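Local coordinates for protein seryl-tRNA synthetase (Pyrococcus horikoshii, PDB 2DQ0) that attaches serine to tRNA(Ser), and probably also to tRNA(Sec), through a seryl-adenylate intermediate, working as a class II synthetase homodimer with a coiled-coil tRNA-binding arm, at residues 103-115 and 342-354. Sequence-based numbering, arbitrary orientation.
Sequences LWRLPNITHPSVP and NICTGDLGYVAAK
Asn108 N to Tyr350 O, at 2.9 Å and nearly straight (172°), begins a series of main-chain hydrogen bonds that fasten one irregular segment, 103-115, to another, 342-354. His111 N reaches Ala353 O at 3.0 Å, from above the carbonyl plane, and Thr345 N meets Pro115 O almost head-on at 3.0 Å. Side chains add two polar links. The fully extended Lys354 brings NZ to 2.7 Å from Ser113 OG, and Tyr356 OH also binds that ammonium; Asn342 ND2 gives Ser113 O a weaker, bent bond. Within the turn His111-Val114, Ser113 N donates to His111 ND1 in the imidazole plane.

Apolar contacts accompany these bonds. Pro107 lays CB over the centre of the Tyr350 ring, 3.6 Å from the centroid, a CH-pi contact, while Arg105 O lies at the ring edge. The Tyr350 hydroxyl is held by Glu23 and Lys26. Farther along, Thr110 CG2 packs 4.0 Å from Leu348 CD2.

The linker leaving the coiled-coil arm is thus joined to the loop between strands 338-342 and 354-362 of the catalytic core. Because backbone atoms make three of the five bonds, much of the hydrogen bonding between these two segments follows the chain path.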
loop_
_atom_site.group_PDB
_atom_site.type_symbol
_atom_site.label_atom_id
_atom_site.label_comp_id
_atom_site.label_asym_id
_atom_site.label_seq_id
_atom_site.Cartn_x
_atom_site.Cartn_y
_atom_site.Cartn_z
ATOM N N LEU A 103 -22.505 13.666 -18.158
ATOM C CA LEU A 103 -21.283 14.431 -18.340
ATOM C C LEU A 103 -20.065 13.767 -17.724
ATOM O O LEU A 103 -18.990 13.820 -18.297
ATOM C CB LEU A 103 -21.443 15.848 -17.776
ATOM C CG LEU A 103 -22.326 16.819 -18.571
ATOM C CD1 LEU A 103 -22.339 18.175 -17.877
ATOM C CD2 LEU A 103 -21.804 16.942 -20.000
ATOM N N TRP A 104 -20.233 13.145 -16.557
ATOM C CA TRP A 104 -19.126 12.492 -15.857
ATOM C C TRP A 104 -18.793 11.169 -16.481
ATOM O O TRP A 104 -17.735 10.598 -16.233
ATOM C CB TRP A 104 -19.474 12.229 -14.391
ATOM C CG TRP A 104 -19.344 13.415 -13.511
ATOM C CD1 TRP A 104 -20.140 14.528 -13.504
ATOM C CD2 TRP A 104 -18.345 13.627 -12.508
ATOM N NE1 TRP A 104 -19.696 15.417 -12.559
ATOM C CE2 TRP A 104 -18.597 14.890 -11.930
ATOM C CE3 TRP A 104 -17.259 12.871 -12.042
ATOM C CZ2 TRP A 104 -17.801 15.417 -10.900
ATOM C CZ3 TRP A 104 -16.469 13.390 -11.024
ATOM C CH2 TRP A 104 -16.746 14.654 -10.463
ATOM N N ARG A 105 -19.717 10.677 -17.287
ATOM C CA ARG A 105 -19.527 9.396 -17.901
ATOM C C ARG A 105 -19.211 9.468 -19.386
ATOM O O ARG A 105 -19.424 8.508 -20.123
ATOM C CB ARG A 105 -20.749 8.518 -17.588
ATOM C CG ARG A 105 -20.514 7.607 -16.365
ATOM C CD ARG A 105 -21.776 7.248 -15.589
ATOM N NE ARG A 105 -22.147 8.379 -14.763
ATOM C CZ ARG A 105 -22.354 8.314 -13.459
ATOM N NH1 ARG A 105 -22.231 7.159 -12.835
ATOM N NH2 ARG A 105 -22.673 9.415 -12.785
ATOM N N LEU A 106 -18.689 10.613 -19.819
ATOM C CA LEU A 106 -18.299 10.799 -21.210
ATOM C C LEU A 106 -16.786 11.018 -21.271
ATOM O O LEU A 106 -16.220 11.747 -20.472
ATOM C CB LEU A 106 -19.067 11.974 -21.832
ATOM C CG LEU A 106 -20.550 11.696 -22.142
ATOM C CD1 LEU A 106 -21.244 12.982 -22.574
ATOM C CD2 LEU A 106 -20.662 10.635 -23.240
ATOM N N PRO A 107 -16.109 10.361 -22.212
ATOM C CA PRO A 107 -14.661 10.524 -22.310
ATOM C C PRO A 107 -14.228 11.853 -22.871
ATOM O O PRO A 107 -14.972 12.502 -23.596
ATOM C CB PRO A 107 -14.241 9.364 -23.215
ATOM C CG PRO A 107 -15.365 9.276 -24.158
ATOM C CD PRO A 107 -16.596 9.419 -23.233
ATOM N N ASN A 108 -12.994 12.233 -22.548
ATOM C CA ASN A 108 -12.434 13.479 -23.024
ATOM C C ASN A 108 -12.422 13.461 -24.545
ATOM O O ASN A 108 -12.279 12.407 -25.161
ATOM C CB ASN A 108 -11.008 13.667 -22.505
ATOM C CG ASN A 108 -10.599 15.135 -22.464
ATOM O OD1 ASN A 108 -9.520 15.486 -21.983
ATOM N ND2 ASN A 108 -11.476 16.003 -22.967
ATOM N N ILE A 109 -12.602 14.636 -25.140
ATOM C CA ILE A 109 -12.587 14.767 -26.576
ATOM C C ILE A 109 -11.134 14.607 -26.985
ATOM O O ILE A 109 -10.244 15.210 -26.380
ATOM C CB ILE A 109 -13.089 16.151 -27.012
ATOM C CG1 ILE A 109 -14.502 16.380 -26.478
ATOM C CG2 ILE A 109 -13.091 16.253 -28.540
ATOM C CD1 ILE A 109 -15.501 15.370 -26.968
ATOM N N THR A 110 -10.898 13.783 -28.004
ATOM C CA THR A 110 -9.548 13.532 -28.488
ATOM C C THR A 110 -9.019 14.714 -29.280
ATOM O O THR A 110 -9.782 15.473 -29.888
ATOM C CB THR A 110 -9.482 12.297 -29.425
ATOM O OG1 THR A 110 -10.102 12.614 -30.679
ATOM C CG2 THR A 110 -10.189 11.095 -28.795
ATOM N N HIS A 111 -7.700 14.846 -29.270
ATOM C CA HIS A 111 -7.019 15.889 -30.002
ATOM C C HIS A 111 -6.964 15.498 -31.482
ATOM O O HIS A 111 -6.991 14.308 -31.843
ATOM C CB HIS A 111 -5.608 16.070 -29.457
ATOM C CG HIS A 111 -4.864 17.210 -30.080
ATOM N ND1 HIS A 111 -4.317 17.139 -31.343
ATOM C CD2 HIS A 111 -4.591 18.455 -29.618
ATOM C CE1 HIS A 111 -3.733 18.289 -31.629
ATOM N NE2 HIS A 111 -3.884 19.103 -30.599
ATOM N N PRO A 112 -6.912 16.502 -32.369
ATOM C CA PRO A 112 -6.858 16.222 -33.805
ATOM C C PRO A 112 -5.670 15.351 -34.206
ATOM O O PRO A 112 -5.751 14.611 -35.183
ATOM C CB PRO A 112 -6.791 17.612 -34.406
ATOM C CG PRO A 112 -7.661 18.390 -33.467
ATOM C CD PRO A 112 -7.141 17.938 -32.134
ATOM N N SER A 113 -4.584 15.422 -33.439
ATOM C CA SER A 113 -3.389 14.654 -33.755
ATOM C C SER A 113 -3.448 13.167 -33.430
ATOM O O SER A 113 -2.577 12.405 -33.868
ATOM C CB SER A 113 -2.152 15.275 -33.077
ATOM O OG SER A 113 -2.257 15.281 -31.667
ATOM N N VAL A 114 -4.447 12.736 -32.667
ATOM C CA VAL A 114 -4.504 11.318 -32.353
ATOM C C VAL A 114 -5.116 10.592 -33.515
ATOM O O VAL A 114 -6.210 10.932 -33.973
ATOM C CB VAL A 114 -5.276 10.986 -31.006
ATOM C CG1 VAL A 114 -5.866 12.226 -30.404
ATOM C CG2 VAL A 114 -6.358 9.915 -31.228
ATOM N N PRO A 115 -4.393 9.585 -34.027
ATOM C CA PRO A 115 -4.790 8.741 -35.158
ATOM C C PRO A 115 -6.032 7.931 -34.837
ATOM O O PRO A 115 -6.245 7.576 -33.681
ATOM C CB PRO A 115 -3.570 7.855 -35.367
ATOM C CG PRO A 115 -3.001 7.731 -33.973
ATOM C CD PRO A 115 -3.094 9.150 -33.478
ATOM N N ASN A 342 1.944 6.745 -30.712
ATOM C CA ASN A 342 0.842 7.659 -30.515
ATOM C C ASN A 342 -0.355 6.725 -30.464
ATOM O O ASN A 342 -0.672 6.025 -31.425
ATOM C CB ASN A 342 0.700 8.630 -31.678
ATOM C CG ASN A 342 -0.409 9.662 -31.449
ATOM O OD1 ASN A 342 -1.125 9.629 -30.430
ATOM N ND2 ASN A 342 -0.558 10.581 -32.402
ATOM N N ILE A 343 -1.011 6.698 -29.321
ATOM C CA ILE A 343 -2.135 5.822 -29.142
ATOM C C ILE A 343 -3.348 6.323 -29.870
ATOM O O ILE A 343 -3.656 7.511 -29.823
ATOM C CB ILE A 343 -2.387 5.646 -27.652
ATOM C CG1 ILE A 343 -1.180 4.896 -27.077
ATOM C CG2 ILE A 343 -3.735 4.932 -27.397
ATOM C CD1 ILE A 343 -1.194 4.808 -25.594
ATOM N N CYS A 344 -4.023 5.398 -30.547
ATOM C CA CYS A 344 -5.201 5.709 -31.339
ATOM C C CYS A 344 -6.477 5.892 -30.525
ATOM O O CYS A 344 -6.530 5.569 -29.331
ATOM C CB CYS A 344 -5.398 4.655 -32.454
ATOM S SG CYS A 344 -5.920 2.963 -31.987
ATOM N N THR A 345 -7.494 6.429 -31.196
ATOM C CA THR A 345 -8.776 6.721 -30.580
ATOM C C THR A 345 -9.402 5.562 -29.823
ATOM O O THR A 345 -9.918 5.756 -28.710
ATOM C CB THR A 345 -9.792 7.238 -31.631
ATOM O OG1 THR A 345 -9.797 6.361 -32.763
ATOM C CG2 THR A 345 -9.437 8.661 -32.084
ATOM N N GLY A 346 -9.346 4.369 -30.418
ATOM C CA GLY A 346 -9.930 3.189 -29.796
ATOM C C GLY A 346 -9.166 2.584 -28.626
ATOM O O GLY A 346 -9.737 1.860 -27.812
ATOM N N ASP A 347 -7.879 2.879 -28.516
ATOM C CA ASP A 347 -7.088 2.322 -27.430
ATOM C C ASP A 347 -6.687 3.435 -26.483
ATOM O O ASP A 347 -5.822 3.248 -25.631
ATOM C CB ASP A 347 -5.838 1.657 -28.023
ATOM C CG ASP A 347 -5.096 0.793 -27.025
ATOM O OD1 ASP A 347 -5.764 0.044 -26.274
ATOM O OD2 ASP A 347 -3.845 0.852 -27.013
ATOM N N LEU A 348 -7.339 4.588 -26.614
ATOM C CA LEU A 348 -6.972 5.737 -25.806
ATOM C C LEU A 348 -7.422 5.844 -24.352
ATOM O O LEU A 348 -6.637 6.282 -23.495
ATOM C CB LEU A 348 -7.332 7.028 -26.544
ATOM C CG LEU A 348 -6.823 8.317 -25.870
ATOM C CD1 LEU A 348 -5.332 8.177 -25.542
ATOM C CD2 LEU A 348 -7.089 9.539 -26.779
ATOM N N GLY A 349 -8.651 5.468 -24.033
ATOM C CA GLY A 349 -9.042 5.608 -22.638
ATOM C C GLY A 349 -9.720 6.945 -22.383
ATOM O O GLY A 349 -9.436 7.937 -23.055
ATOM N N TYR A 350 -10.610 6.964 -21.398
ATOM C CA TYR A 350 -11.403 8.136 -21.054
ATOM C C TYR A 350 -10.744 9.442 -20.630
ATOM O O TYR A 350 -11.184 10.516 -21.019
ATOM C CB TYR A 350 -12.417 7.747 -19.974
ATOM C CG TYR A 350 -13.671 7.107 -20.511
ATOM C CD1 TYR A 350 -13.593 6.099 -21.474
ATOM C CD2 TYR A 350 -14.939 7.530 -20.084
ATOM C CE1 TYR A 350 -14.737 5.529 -22.011
ATOM C CE2 TYR A 350 -16.097 6.964 -20.610
ATOM C CZ TYR A 350 -15.985 5.957 -21.583
ATOM O OH TYR A 350 -17.108 5.376 -22.148
ATOM N N VAL A 351 -9.691 9.366 -19.836
ATOM C CA VAL A 351 -9.089 10.580 -19.329
ATOM C C VAL A 351 -8.271 11.422 -20.292
ATOM O O VAL A 351 -8.358 12.651 -20.273
ATOM C CB VAL A 351 -8.219 10.268 -18.099
ATOM C CG1 VAL A 351 -7.843 11.564 -17.403
ATOM C CG2 VAL A 351 -8.973 9.333 -17.160
ATOM N N ALA A 352 -7.490 10.779 -21.149
ATOM C CA ALA A 352 -6.630 11.539 -22.037
ATOM C C ALA A 352 -7.234 12.085 -23.315
ATOM O O ALA A 352 -8.193 11.545 -23.861
ATOM C CB ALA A 352 -5.397 10.713 -22.372
ATOM N N ALA A 353 -6.654 13.184 -23.773
ATOM C CA ALA A 353 -7.045 13.802 -25.032
ATOM C C ALA A 353 -6.077 13.228 -26.072
ATOM O O ALA A 353 -6.436 13.022 -27.224
ATOM C CB ALA A 353 -6.887 15.315 -24.958
ATOM N N LYS A 354 -4.843 12.984 -25.645
ATOM C CA LYS A 354 -3.793 12.418 -26.491
ATOM C C LYS A 354 -2.819 11.683 -25.573
ATOM O O LYS A 354 -2.561 12.121 -24.441
ATOM C CB LYS A 354 -3.057 13.515 -27.262
ATOM C CG LYS A 354 -1.956 12.991 -28.156
ATOM C CD LYS A 354 -1.283 14.094 -28.944
ATOM C CE LYS A 354 -0.316 13.551 -29.971
ATOM N NZ LYS A 354 0.250 14.670 -30.786
#